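Local coordinates for protein virC2 (Agrobacterium tumefaciens, PDB 2RH3) that enhances T-DNA transfer and virulence, probably by binding DNA through its C-terminal ribbon-helix-helix domain, the part of the protein given here, at residues 33-38 against 106-111; 7-12 against 69-74; 16-21 against 29-34; 1-6 against 102-107. All coordinates share one frame; numbering follows the deposited sequence. Where two conformers were deposited one is given.

Contacts 1 and 4 are the buried ones, and both draw on helix 97-118: contact 1 sets it against helix 27-47 near the centre of the chain, contact 4 sets it under strand 2-7. Contact 2 pairs the end of that strand with strand 71-76 and is only partly buried. Contact 3, farthest out, folds the short helix 16-21 back on helix 27-47; its centre lies about 17 Å from that of contact 4, across the middle of the chain. Chemistry follows place: hydrocarbon and one bridging water in contact 1, backbone hydrogen bonds in contact 2, hydrocarbon round one serine in contact 3, and weak serine-histidine bonds beside leucines in contact 4.

Contact 1 of 4, residues 33-38 against 106-111; sequences MILRRA and TAALAC
The flat group here is the peptide joining A108 to L109: the methyl of A38 sits over one face of it, with CB 3.6 Å from A108 O, and no aromatic ring or guanidinium of the two segments takes part. At the edge of the same peptide a water approaches A108 O (2.9 Å) and also donates to A38 O (3.0 Å), so one molecule links a carbonyl of each helix. The methyls of A38 and A108 are 4.4 Å apart at CB, and their small size lets the backbones come close. L109 is the main wedge. Its CG lies beside the backbone N (chi1 -72°), which carries the branched end toward helix 33-38, where CD2 meets I34 CG2 at 3.6 Å with the two side chains at about a right angle. L35 closes the other flank, its CD1 reaching L109 CG at 3.7 Å in one of two modelled conformers, so that touch is less certain. F112, one turn beyond A108, also leans on I34 and A38. The helix axes approach to 9.0 Å and cross at 89°, a nearly perpendicular packing of long helices at the hydrophobic centre of this single-chain ribbon-helix-helix domain.

Contact 2 of 4, residues 7-12 against 69-74; sequences ARPPAP and IIVQTS
A7 and V71 form an antiparallel hydrogen-bonded pair in which each residue both gives and receives. V71 N donates to A7 O at 2.9 Å, almost straight at 171°, while A7 N reaches V71 O at 3.1 Å, in the carbonyl plane but more bent (153°). The side chains of both residues turn to the same face of the ribbon, that of the helices, where V71 also packs on S28 and Q32. Beyond this pair the strands stop matching. I69 O is buried by the contact and has no polar partner; P9 presses CD to 3.1 Å from it, a tight approach. The proline ring also crosses the I69 side chain at about a right angle, CG lying 3.8 Å from CG2. R8 runs past I69 with its chain extended; the torsion that sets CG beside the backbone N (chi1 -69°) lays it 3.7 Å from I69 O. Beyond A7, R8 O turns to Y58 OH, R8 NH1 to S68 OG, and A11 pairs by backbone with P59; P9, with no N-H, cannot continue the pairing, and I69 O stays without a partner as the chain leaves for helix 16-21.

Contact 3 of 4, residues 16-21 against 29-34; sequences KIYDNL and KSLQMI
S30 meets L21 where the two helices come closest, its OG 3.3 Å from L21 CB. This is a contact without a hydrogen bond: OG lies beside the serine's own backbone N (chi1 -63°), turned back along the helix, and is bonded to S26 O one turn earlier. The S30 CB side touches the Y18 ring, 3.9 Å from CE1 and at an oblique slant. At L31 the contact passes to the rim of that ring, whose plane runs close to L31 N, while L31 CD1 approaches Y18 CD1 at 4.3 Å. P9 meets the hydroxyl end of Y18 and P10 the CD2 edge, tying the helix pair to the linker that leads from the ribbon. M33 then reaches out at the more exposed margin; its chain bends at the last torsion (chi3 68°) and brings CE to 3.9 Å from L21 CD2. I34, at the end of the segment, lies among three partners. Its CD1 lies against Y18 CB at 3.7 Å, near the plane of the ring at its edge, and 4.0 Å from I17 CG2, while CG1 touches L21 CD1 at 3.9 Å. F112 from helix 97-118 adjoins I17, joining this pair to the central packing. The axes run 9.4 Å apart at 141°, an oblique, broadly antiparallel return of two consecutive helices that follow a ribbon strand, as in ribbon-helix-helix domains. No hydrogen bond or ion pair crosses between the segments, so the direct contact between them is apolar, and the S30 hydroxyl is satisfied by S26 O, just before its helix begins.

Contact 4 of 4, residues 1-6 against 102-107; sequences IQVFLS and HKLATA
S6 O lies among three groups of helix 102-107. H102 ND1 donates to it weakly (3.3 Å, bent to 127°), H102 CA makes a straighter CA-H...O contact at 3.4 Å, and the methyl of A105 presses CB to 3.3 Å from it. S6 OG lies 3.5 Å from the same ND1, a weak bond of undecided direction; if OG donates, this would replace the bond to S6 O. OG stands between the backbone N and the carbonyl carbon (chi1 62°), which brings it alongside the imidazole. Beside this the packing is aliphatic: L5 CB rests 4.0 Å from A105 CB, L5 CD2 meets L104 CD2 at 3.9 Å, and V3 touches L104 more loosely. V3 and L5 are thus on the inner face of a ribbon-helix-helix strand, while the F4 side chain starts away from the helix, on the face that in relatives of this fold commonly meets DNA. In the second shell, T106 OG1 donates to H102 O at 2.8 Å and lies over one face of the H102 ring, toward its rim. T106 N binds the same carbonyl from the opposite side of its plane. Farther out, backbone hydrogen bonds from T73 and R75 hold L5 and V3, and I82 and F42 back L104.

Contact 1 of 4, residues 33-38 against 106-111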
# COMPACT_ATOMS: atom_id res chain seq x y z
N MET A 33 5.19 0.68 -9.21
CA MET A 33 5.86 -0.62 -9.44
C MET A 33 5.74 -1.51 -8.21
O MET A 33 5.36 -2.69 -8.31
CB MET A 33 7.33 -0.42 -9.81
CG MET A 33 7.52 0.18 -11.21
SD MET A 33 9.21 0.69 -11.49
CE MET A 33 10.02 -0.92 -11.53
N ILE A 34 6.06 -0.93 -7.05
CA ILE A 34 5.97 -1.67 -5.80
C ILE A 34 4.53 -2.07 -5.48
O ILE A 34 4.28 -3.22 -5.13
CB ILE A 34 6.57 -0.90 -4.61
CG1 ILE A 34 8.08 -0.68 -4.84
CG2 ILE A 34 6.36 -1.71 -3.32
CD1 ILE A 34 8.73 0.28 -3.83
N LEU A 35 3.60 -1.12 -5.63
CA LEU A 35 2.19 -1.37 -5.30
C LEU A 35 1.60 -2.52 -6.11
O LEU A 35 0.76 -3.28 -5.59
CB LEU A 35 1.36 -0.09 -5.47
CG LEU A 35 -0.05 -0.06 -4.88
CD1 LEU A 35 -0.05 -0.52 -3.43
CD2 LEU A 35 -0.66 1.33 -5.00
N ARG A 36 2.01 -2.65 -7.36
CA ARG A 36 1.52 -3.72 -8.23
C ARG A 36 1.80 -5.09 -7.59
O ARG A 36 0.92 -5.96 -7.52
CB ARG A 36 2.17 -3.61 -9.62
CG ARG A 36 1.71 -4.65 -10.62
CD ARG A 36 2.29 -4.42 -12.01
NE ARG A 36 1.72 -3.25 -12.66
CZ ARG A 36 2.42 -2.18 -13.03
NH1 ARG A 36 3.73 -2.14 -12.83
NH2 ARG A 36 1.80 -1.16 -13.62
N ARG A 37 3.04 -5.25 -7.12
CA ARG A 37 3.46 -6.48 -6.48
C ARG A 37 2.81 -6.61 -5.10
O ARG A 37 2.30 -7.68 -4.75
CB ARG A 37 4.99 -6.52 -6.34
CG ARG A 37 5.53 -7.72 -5.58
CD ARG A 37 5.30 -9.01 -6.34
NE ARG A 37 5.86 -10.15 -5.61
CZ ARG A 37 6.22 -11.31 -6.17
NH1 ARG A 37 6.07 -11.51 -7.48
NH2 ARG A 37 6.73 -12.28 -5.42
N ALA A 38 2.85 -5.53 -4.33
CA ALA A 38 2.27 -5.50 -2.98
C ALA A 38 0.77 -5.86 -3.00
O ALA A 38 0.31 -6.63 -2.16
CB ALA A 38 2.51 -4.15 -2.32
N THR A 106 -2.21 1.56 1.50
CA THR A 106 -1.24 1.81 2.55
C THR A 106 -0.90 0.53 3.33
O THR A 106 0.27 0.26 3.61
CB THR A 106 -1.70 2.97 3.47
OG1 THR A 106 -1.77 4.17 2.69
CG2 THR A 106 -0.72 3.16 4.63
N ALA A 107 -1.92 -0.27 3.65
CA ALA A 107 -1.70 -1.56 4.31
C ALA A 107 -0.91 -2.53 3.44
O ALA A 107 -0.02 -3.22 3.94
CB ALA A 107 -3.04 -2.20 4.71
N ALA A 108 -1.24 -2.59 2.16
CA ALA A 108 -0.54 -3.48 1.23
C ALA A 108 0.96 -3.13 1.19
O ALA A 108 1.83 -4.01 1.24
CB ALA A 108 -1.18 -3.37 -0.14
N LEU A 109 1.25 -1.84 1.13
CA LEU A 109 2.64 -1.39 1.11
C LEU A 109 3.33 -1.61 2.45
O LEU A 109 4.48 -2.03 2.50
CB LEU A 109 2.70 0.08 0.71
CG LEU A 109 2.41 0.37 -0.76
CD1 LEU A 109 2.16 1.88 -0.93
CD2 LEU A 109 3.55 -0.11 -1.67
N ALA A 110 2.62 -1.33 3.55
CA ALA A 110 3.16 -1.54 4.88
C ALA A 110 3.62 -3.00 5.03
O ALA A 110 4.66 -3.25 5.62
CB ALA A 110 2.12 -1.18 5.93
N CYS A 111 2.82 -3.92 4.49
CA CYS A 111 3.11 -5.35 4.49
C CYS A 111 4.35 -5.70 3.65
O CYS A 111 5.19 -6.50 4.08
CB CYS A 111 1.88 -6.11 3.97
SG CYS A 111 1.96 -7.89 4.13
O HOH W 1 1.66 -6.82 0.53

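Contact 2 of 4, residues 7-12 against 69-74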
# COMPACT_ATOMS: atom_id res chain seq x y z
N ALA A 7 -1.53 6.22 -2.15
CA ALA A 7 -0.51 6.03 -1.12
C ALA A 7 0.57 7.09 -1.23
O ALA A 7 0.77 7.67 -2.29
CB ALA A 7 0.11 4.65 -1.23
N ARG A 8 1.26 7.32 -0.12
CA ARG A 8 2.39 8.25 -0.08
C ARG A 8 3.70 7.47 -0.12
O ARG A 8 3.82 6.43 0.51
CB ARG A 8 2.38 9.05 1.22
CG ARG A 8 1.26 10.04 1.37
CD ARG A 8 1.46 10.83 2.65
NE ARG A 8 0.48 11.89 2.79
CZ ARG A 8 0.61 13.11 2.27
NH1 ARG A 8 1.68 13.43 1.55
NH2 ARG A 8 -0.35 14.00 2.45
N PRO A 9 4.72 8.00 -0.81
CA PRO A 9 6.01 7.33 -0.73
C PRO A 9 6.55 7.26 0.71
O PRO A 9 6.29 8.18 1.52
CB PRO A 9 6.91 8.20 -1.61
CG PRO A 9 5.95 8.87 -2.58
CD PRO A 9 4.75 9.16 -1.73
N PRO A 10 7.30 6.19 1.04
CA PRO A 10 7.86 6.05 2.37
C PRO A 10 9.02 7.01 2.59
O PRO A 10 9.62 7.53 1.62
CB PRO A 10 8.36 4.60 2.37
CG PRO A 10 8.71 4.33 0.95
CD PRO A 10 7.67 5.07 0.15
N ALA A 11 9.35 7.23 3.87
CA ALA A 11 10.57 7.94 4.25
C ALA A 11 11.82 7.18 3.82
O ALA A 11 11.78 5.96 3.68
CB ALA A 11 10.58 8.14 5.76
N PRO A 12 12.95 7.89 3.62
CA PRO A 12 14.17 7.16 3.34
C PRO A 12 14.49 6.11 4.38
O PRO A 12 14.19 6.28 5.57
CB PRO A 12 15.24 8.26 3.33
CG PRO A 12 14.51 9.46 2.91
CD PRO A 12 13.17 9.35 3.60
N ILE A 69 3.91 14.03 -1.98
CA ILE A 69 3.51 13.23 -3.13
C ILE A 69 2.44 12.23 -2.70
O ILE A 69 2.66 11.45 -1.76
CB ILE A 69 4.75 12.49 -3.76
CG1 ILE A 69 5.76 13.50 -4.32
CG2 ILE A 69 4.31 11.49 -4.84
CD1 ILE A 69 7.17 12.96 -4.46
N ILE A 70 1.27 12.30 -3.33
CA ILE A 70 0.29 11.23 -3.22
C ILE A 70 0.12 10.59 -4.59
O ILE A 70 -0.14 11.27 -5.59
CB ILE A 70 -1.06 11.69 -2.59
CG1 ILE A 70 -1.95 10.47 -2.27
CG2 ILE A 70 -1.78 12.72 -3.48
CD1 ILE A 70 -3.06 10.75 -1.28
N VAL A 71 0.32 9.28 -4.63
CA VAL A 71 0.24 8.52 -5.86
C VAL A 71 -1.16 7.92 -5.99
O VAL A 71 -1.67 7.36 -5.02
CB VAL A 71 1.33 7.43 -5.87
CG1 VAL A 71 1.44 6.78 -7.24
CG2 VAL A 71 2.68 8.03 -5.47
N GLN A 72 -1.76 8.04 -7.17
CA GLN A 72 -3.14 7.57 -7.42
C GLN A 72 -3.15 6.46 -8.46
O GLN A 72 -2.49 6.56 -9.49
CB GLN A 72 -4.04 8.72 -7.90
CG GLN A 72 -4.05 9.95 -7.03
CD GLN A 72 -5.03 9.86 -5.88
OE1 GLN A 72 -5.93 9.01 -5.87
NE2 GLN A 72 -4.86 10.74 -4.90
N THR A 73 -3.91 5.41 -8.18
CA THR A 73 -3.98 4.26 -9.08
C THR A 73 -5.31 3.53 -8.93
O THR A 73 -6.07 3.80 -8.00
CB THR A 73 -2.78 3.29 -8.86
OG1 THR A 73 -2.60 2.46 -10.01
CG2 THR A 73 -2.97 2.42 -7.63
N SER A 74 -5.59 2.61 -9.85
CA SER A 74 -6.70 1.68 -9.70
C SER A 74 -6.28 0.24 -10.02
O SER A 74 -5.24 0.01 -10.64
CB SER A 74 -7.93 2.11 -10.53
OG SER A 74 -7.74 1.94 -11.92

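Contact 3 of 4, residues 16-21 against 29-34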
# COMPACT_ATOMS: atom_id res chain seq x y z
N LYS A 16 14.54 -0.37 1.15
CA LYS A 16 15.70 -0.39 0.27
C LYS A 16 15.28 -0.48 -1.19
O LYS A 16 15.90 0.13 -2.06
CB LYS A 16 16.66 -1.53 0.62
CG LYS A 16 17.38 -1.35 1.95
CD LYS A 16 18.25 -2.57 2.24
CE LYS A 16 18.76 -2.58 3.67
NZ LYS A 16 19.55 -3.81 3.93
N ILE A 17 14.20 -1.23 -1.45
CA ILE A 17 13.69 -1.34 -2.82
C ILE A 17 13.26 0.02 -3.36
O ILE A 17 13.65 0.41 -4.48
CB ILE A 17 12.56 -2.39 -2.94
CG1 ILE A 17 13.17 -3.80 -2.84
CG2 ILE A 17 11.83 -2.25 -4.29
CD1 ILE A 17 12.15 -4.92 -2.67
N TYR A 18 12.48 0.76 -2.58
CA TYR A 18 11.99 2.05 -3.04
C TYR A 18 13.17 3.03 -3.22
O TYR A 18 13.27 3.71 -4.25
CB TYR A 18 10.99 2.63 -2.02
CG TYR A 18 10.53 4.01 -2.41
CD1 TYR A 18 9.59 4.19 -3.43
CD2 TYR A 18 11.07 5.14 -1.78
CE1 TYR A 18 9.19 5.46 -3.81
CE2 TYR A 18 10.66 6.42 -2.15
CZ TYR A 18 9.73 6.57 -3.17
OH TYR A 18 9.36 7.83 -3.58
N ASP A 19 14.05 3.07 -2.22
CA ASP A 19 15.20 3.97 -2.29
C ASP A 19 16.08 3.71 -3.52
O ASP A 19 16.63 4.65 -4.09
CB ASP A 19 16.05 3.86 -1.02
CG ASP A 19 15.34 4.38 0.24
OD1 ASP A 19 14.23 4.98 0.17
OD2 ASP A 19 15.91 4.19 1.33
N ASN A 20 16.22 2.46 -3.93
CA ASN A 20 16.96 2.15 -5.14
C ASN A 20 16.19 2.50 -6.42
O ASN A 20 16.78 2.94 -7.42
CB ASN A 20 17.35 0.67 -5.14
CG ASN A 20 18.25 0.31 -6.29
OD1 ASN A 20 19.35 0.88 -6.45
ND2 ASN A 20 17.80 -0.61 -7.12
N LEU A 21 14.87 2.26 -6.41
CA LEU A 21 14.08 2.58 -7.59
C LEU A 21 14.16 4.06 -7.92
O LEU A 21 14.27 4.42 -9.09
CB LEU A 21 12.61 2.12 -7.44
CG LEU A 21 12.43 0.60 -7.57
CD1 LEU A 21 11.02 0.17 -7.23
CD2 LEU A 21 12.79 0.07 -8.96
N LYS A 29 6.31 6.59 -10.29
CA LYS A 29 6.56 5.33 -11.02
C LYS A 29 7.07 4.24 -10.07
O LYS A 29 6.61 3.09 -10.12
CB LYS A 29 7.57 5.55 -12.15
CG LYS A 29 8.14 4.25 -12.72
CD LYS A 29 8.45 4.35 -14.19
CE LYS A 29 8.50 2.96 -14.79
NZ LYS A 29 9.02 2.96 -16.18
N SER A 30 8.02 4.62 -9.23
CA SER A 30 8.62 3.67 -8.30
C SER A 30 7.57 3.08 -7.37
O SER A 30 7.54 1.86 -7.15
CB SER A 30 9.75 4.34 -7.51
OG SER A 30 10.80 4.77 -8.39
N LEU A 31 6.72 3.93 -6.79
CA LEU A 31 5.70 3.44 -5.86
C LEU A 31 4.67 2.57 -6.57
O LEU A 31 4.20 1.58 -6.01
CB LEU A 31 5.05 4.58 -5.07
CG LEU A 31 4.38 4.14 -3.76
CD1 LEU A 31 5.39 3.49 -2.81
CD2 LEU A 31 3.66 5.28 -3.08
N GLN A 32 4.33 2.94 -7.80
CA GLN A 32 3.37 2.18 -8.60
C GLN A 32 3.89 0.78 -8.90
O GLN A 32 3.12 -0.19 -8.85
CB GLN A 32 3.02 2.93 -9.88
CG GLN A 32 1.95 3.99 -9.69
CD GLN A 32 1.94 5.05 -10.78
OE1 GLN A 32 2.74 5.02 -11.72
NE2 GLN A 32 1.03 6.01 -10.65
N MET A 33 5.19 0.68 -9.21
CA MET A 33 5.86 -0.62 -9.44
C MET A 33 5.74 -1.51 -8.21
O MET A 33 5.36 -2.69 -8.31
CB MET A 33 7.33 -0.42 -9.81
CG MET A 33 7.52 0.18 -11.21
SD MET A 33 9.21 0.69 -11.49
CE MET A 33 10.02 -0.92 -11.53
N ILE A 34 6.06 -0.93 -7.05
CA ILE A 34 5.97 -1.67 -5.80
C ILE A 34 4.53 -2.07 -5.48
O ILE A 34 4.28 -3.22 -5.13
CB ILE A 34 6.57 -0.90 -4.61
CG1 ILE A 34 8.08 -0.68 -4.84
CG2 ILE A 34 6.36 -1.71 -3.32
CD1 ILE A 34 8.73 0.28 -3.83

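Contact 4 of 4, residues 1-6 against 102-107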
# COMPACT_ATOMS: atom_id res chain seq x y z
N ILE A 1 -14.43 -6.00 -9.05
CA ILE A 1 -14.66 -4.56 -9.38
C ILE A 1 -13.36 -3.75 -9.33
O ILE A 1 -12.37 -4.19 -8.74
CB ILE A 1 -15.72 -3.91 -8.46
CG1 ILE A 1 -15.31 -4.01 -6.98
CG2 ILE A 1 -17.10 -4.51 -8.72
CD1 ILE A 1 -15.90 -2.92 -6.10
N GLN A 2 -13.40 -2.56 -9.93
CA GLN A 2 -12.26 -1.65 -9.93
C GLN A 2 -12.24 -0.86 -8.62
O GLN A 2 -13.21 -0.19 -8.28
CB GLN A 2 -12.33 -0.70 -11.13
CG GLN A 2 -11.07 0.14 -11.33
CD GLN A 2 -11.18 1.09 -12.51
OE1 GLN A 2 -12.23 1.69 -12.76
NE2 GLN A 2 -10.09 1.25 -13.25
N VAL A 3 -11.12 -0.95 -7.91
CA VAL A 3 -10.91 -0.22 -6.67
C VAL A 3 -9.86 0.86 -6.91
O VAL A 3 -8.78 0.59 -7.44
CB VAL A 3 -10.48 -1.17 -5.51
CG1 VAL A 3 -10.14 -0.39 -4.24
CG2 VAL A 3 -11.59 -2.17 -5.23
N PHE A 4 -10.20 2.09 -6.53
CA PHE A 4 -9.27 3.20 -6.64
C PHE A 4 -8.45 3.31 -5.36
O PHE A 4 -8.98 3.15 -4.26
CB PHE A 4 -10.01 4.49 -7.01
CG PHE A 4 -10.64 4.45 -8.38
CD1 PHE A 4 -9.92 4.84 -9.51
CD2 PHE A 4 -11.94 3.97 -8.55
CE1 PHE A 4 -10.49 4.77 -10.79
CE2 PHE A 4 -12.52 3.91 -9.82
CZ PHE A 4 -11.80 4.30 -10.94
N LEU A 5 -7.15 3.52 -5.54
CA LEU A 5 -6.15 3.40 -4.48
C LEU A 5 -5.23 4.62 -4.45
O LEU A 5 -5.04 5.29 -5.46
CB LEU A 5 -5.29 2.16 -4.75
CG LEU A 5 -6.04 0.85 -4.99
CD1 LEU A 5 -5.26 -0.04 -5.96
CD2 LEU A 5 -6.30 0.13 -3.66
N SER A 6 -4.65 4.89 -3.29
CA SER A 6 -3.72 6.00 -3.15
C SER A 6 -2.76 5.73 -2.01
O SER A 6 -3.10 5.06 -1.04
CB SER A 6 -4.46 7.32 -2.92
OG SER A 6 -5.21 7.30 -1.73
N HIS A 102 -7.19 4.38 0.12
CA HIS A 102 -5.97 4.82 0.79
C HIS A 102 -5.56 3.82 1.86
O HIS A 102 -4.39 3.46 1.94
CB HIS A 102 -6.15 6.21 1.40
CG HIS A 102 -4.92 6.71 2.10
ND1 HIS A 102 -3.79 7.12 1.42
CD2 HIS A 102 -4.66 6.90 3.42
CE1 HIS A 102 -2.88 7.51 2.30
NE2 HIS A 102 -3.38 7.39 3.51
N LYS A 103 -6.53 3.36 2.65
CA LYS A 103 -6.27 2.39 3.72
C LYS A 103 -5.75 1.08 3.15
O LYS A 103 -4.79 0.49 3.67
CB LYS A 103 -7.54 2.13 4.55
CG LYS A 103 -7.89 3.29 5.46
CD LYS A 103 -9.01 2.90 6.42
CE LYS A 103 -9.58 4.11 7.13
NZ LYS A 103 -8.58 4.80 8.01
N LEU A 104 -6.39 0.63 2.06
CA LEU A 104 -6.04 -0.64 1.43
C LEU A 104 -4.64 -0.58 0.83
O LEU A 104 -3.81 -1.46 1.12
CB LEU A 104 -7.07 -1.01 0.35
CG LEU A 104 -6.85 -2.35 -0.37
CD1 LEU A 104 -6.80 -3.51 0.62
CD2 LEU A 104 -7.90 -2.60 -1.44
N ALA A 105 -4.36 0.45 0.04
CA ALA A 105 -3.02 0.59 -0.57
C ALA A 105 -1.94 0.74 0.49
O ALA A 105 -0.88 0.10 0.40
CB ALA A 105 -2.98 1.77 -1.52
N THR A 106 -2.21 1.56 1.50
CA THR A 106 -1.24 1.81 2.55
C THR A 106 -0.90 0.53 3.33
O THR A 106 0.27 0.26 3.61
CB THR A 106 -1.70 2.97 3.47
OG1 THR A 106 -1.77 4.17 2.69
CG2 THR A 106 -0.72 3.16 4.63
N ALA A 107 -1.92 -0.27 3.65
CA ALA A 107 -1.70 -1.56 4.31
C ALA A 107 -0.91 -2.53 3.44
O ALA A 107 -0.02 -3.22 3.94
CB ALA A 107 -3.04 -2.20 4.71